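Local coordinates for protein possible thiamine biosynthesis enzyme (Candida albicans, PDB 2X7Q) that is of unknown function but adopts the periplasmic binding protein fold and may bind a small molecule linked to thiamine biosynthesis, at residues 57-62 against 83-88. The protein carries 1 engineered substitution. Residues are numbered along the deposited sequence; the frame is centred on the assembly and turned at random.
Sequences RLINLL and KGNENI
Ile88 reaches helix 55-63 with a single methyl group: its CD1 lies 3.7 Å from Leu62 CD1 and 3.8 Å from Leu62 CB, and the two side chains cross at about a right angle. Both torsions of the isoleucine contribute, chi1 at -67° setting CG1 beside the backbone N and chi2 at -65° bending CD1 back to the leucine. One turn earlier on the helix, Ile59 adds a looser apolar contact, CG2 to Ile88 CD1 at 4.4 Å. The same CG2 passes 4.2 Å from Asn85 ND2, the two side chains running past one another in opposite directions. No hydrogen bond joins the segments. In this periplasmic binding protein fold, the contact sets helix 55-63 against the loop that follows helix 74-82 and the start of strand 88-95, an outermost strand of its mixed sheet. Helix 74-82 ends in a Schellman motif at Gly84, and Asn85 then forms an Asx turn, its OD1 accepting from Asn87 N at 3.1 Å with the donor tilted 22° from the carbonyl plane. Asn85 ND2 donates to the carboxylate of Asp80, so both ends of the amide are tied down. Ile81 also touches Ile88, while Ala70 of the sheet packs on Leu62.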
loop_
_atom_site.group_PDB
_atom_site.type_symbol
_atom_site.label_atom_id
_atom_site.label_comp_id
_atom_site.label_asym_id
_atom_site.label_seq_id
_atom_site.Cartn_x
_atom_site.Cartn_y
_atom_site.Cartn_z
ATOM N N ARG A 57 3.372 -0.898 10.053
ATOM C CA ARG A 57 2.683 -0.766 11.331
ATOM C C ARG A 57 1.284 -1.364 11.244
ATOM O O ARG A 57 0.746 -1.853 12.237
ATOM C CB ARG A 57 2.601 0.704 11.753
ATOM C CG ARG A 57 2.116 0.913 13.185
ATOM C CD ARG A 57 1.733 2.362 13.453
ATOM N NE ARG A 57 1.382 2.580 14.854
ATOM C CZ ARG A 57 0.820 3.690 15.324
ATOM N NH1 ARG A 57 0.530 4.695 14.507
ATOM N NH2 ARG A 57 0.538 3.797 16.615
ATOM N N LEU A 58 0.701 -1.315 10.050
ATOM C CA LEU A 58 -0.612 -1.905 9.808
ATOM C C LEU A 58 -0.634 -3.377 10.204
ATOM O O LEU A 58 -1.554 -3.830 10.885
ATOM C CB LEU A 58 -1.008 -1.754 8.337
ATOM C CG LEU A 58 -1.188 -0.330 7.805
ATOM C CD1 LEU A 58 -1.656 -0.353 6.356
ATOM C CD2 LEU A 58 -2.168 0.439 8.671
ATOM N N ILE A 59 0.381 -4.121 9.775
ATOM C CA ILE A 59 0.478 -5.538 10.103
ATOM C C ILE A 59 0.672 -5.743 11.605
ATOM O O ILE A 59 0.096 -6.657 12.195
ATOM C CB ILE A 59 1.624 -6.228 9.336
ATOM C CG1 ILE A 59 1.414 -6.101 7.826
ATOM C CG2 ILE A 59 1.726 -7.693 9.736
ATOM C CD1 ILE A 59 2.512 -6.736 7.001
ATOM N N ASN A 60 1.488 -4.889 12.216
ATOM C CA ASN A 60 1.714 -4.947 13.655
ATOM C C ASN A 60 0.424 -4.716 14.438
ATOM O O ASN A 60 0.167 -5.375 15.444
ATOM C CB ASN A 60 2.777 -3.928 14.077
ATOM C CG ASN A 60 4.158 -4.287 13.580
ATOM O OD1 ASN A 60 4.397 -5.409 13.138
ATOM N ND2 ASN A 60 5.080 -3.335 13.653
ATOM N N LEU A 61 -0.385 -3.773 13.966
ATOM C CA LEU A 61 -1.658 -3.460 14.603
ATOM C C LEU A 61 -2.627 -4.636 14.492
ATOM O O LEU A 61 -3.406 -4.895 15.409
ATOM C CB LEU A 61 -2.271 -2.203 13.983
ATOM C CG LEU A 61 -1.470 -0.909 14.146
ATOM C CD1 LEU A 61 -2.115 0.230 13.373
ATOM C CD2 LEU A 61 -1.321 -0.547 15.616
ATOM N N LEU A 62 -2.577 -5.344 13.369
ATOM C CA LEU A 62 -3.410 -6.525 13.176
ATOM C C LEU A 62 -2.948 -7.654 14.089
ATOM O O LEU A 62 -3.763 -8.404 14.626
ATOM C CB LEU A 62 -3.371 -6.983 11.716
ATOM C CG LEU A 62 -3.988 -6.038 10.685
ATOM C CD1 LEU A 62 -3.843 -6.610 9.284
ATOM C CD2 LEU A 62 -5.448 -5.777 11.011
ATOM N N LYS A 83 5.701 -15.549 4.443
ATOM C CA LYS A 83 6.790 -15.723 5.397
ATOM C C LYS A 83 6.338 -16.490 6.640
ATOM O O LYS A 83 7.145 -16.788 7.520
ATOM C CB LYS A 83 7.401 -14.369 5.781
ATOM C CG LYS A 83 8.253 -13.734 4.681
ATOM C CD LYS A 83 8.636 -12.300 5.035
ATOM C CE LYS A 83 9.560 -11.679 3.992
ATOM N NZ LYS A 83 10.871 -12.377 3.910
ATOM N N GLY A 84 5.047 -16.809 6.708
ATOM C CA GLY A 84 4.534 -17.653 7.773
ATOM C C GLY A 84 3.580 -16.998 8.756
ATOM O O GLY A 84 3.403 -17.491 9.871
ATOM N N ASN A 85 2.964 -15.890 8.360
ATOM C CA ASN A 85 1.955 -15.263 9.207
ATOM C C ASN A 85 0.556 -15.751 8.840
ATOM O O ASN A 85 -0.129 -15.140 8.023
ATOM C CB ASN A 85 2.035 -13.736 9.135
ATOM C CG ASN A 85 1.211 -13.059 10.215
ATOM O OD1 ASN A 85 0.315 -13.664 10.803
ATOM N ND2 ASN A 85 1.514 -11.796 10.483
ATOM N N GLU A 86 0.145 -16.859 9.450
ATOM C CA GLU A 86 -1.125 -17.495 9.120
ATOM C C GLU A 86 -2.310 -16.788 9.768
ATOM O O GLU A 86 -3.449 -17.234 9.639
ATOM C CB GLU A 86 -1.109 -18.975 9.520
ATOM C CG GLU A 86 -1.312 -19.239 11.007
ATOM C CD GLU A 86 -0.039 -19.101 11.822
ATOM O OE1 GLU A 86 0.908 -18.442 11.350
ATOM O OE2 GLU A 86 0.009 -19.643 12.946
ATOM N N ASN A 87 -2.038 -15.685 10.456
ATOM C CA ASN A 87 -3.094 -14.918 11.107
ATOM C C ASN A 87 -3.427 -13.632 10.359
ATOM O O ASN A 87 -4.135 -12.768 10.873
ATOM C CB ASN A 87 -2.731 -14.627 12.565
ATOM C CG ASN A 87 -2.776 -15.872 13.432
ATOM O OD1 ASN A 87 -3.602 -16.761 13.219
ATOM N ND2 ASN A 87 -1.885 -15.944 14.413
ATOM N N ILE A 88 -2.913 -13.520 9.138
ATOM C CA ILE A 88 -3.228 -12.391 8.270
ATOM C C ILE A 88 -4.030 -12.868 7.065
ATOM O O ILE A 88 -3.645 -13.827 6.393
ATOM C CB ILE A 88 -1.954 -11.677 7.781
ATOM C CG1 ILE A 88 -1.242 -10.997 8.951
ATOM C CG2 ILE A 88 -2.296 -10.652 6.713
ATOM C CD1 ILE A 88 -2.043 -9.880 9.585
#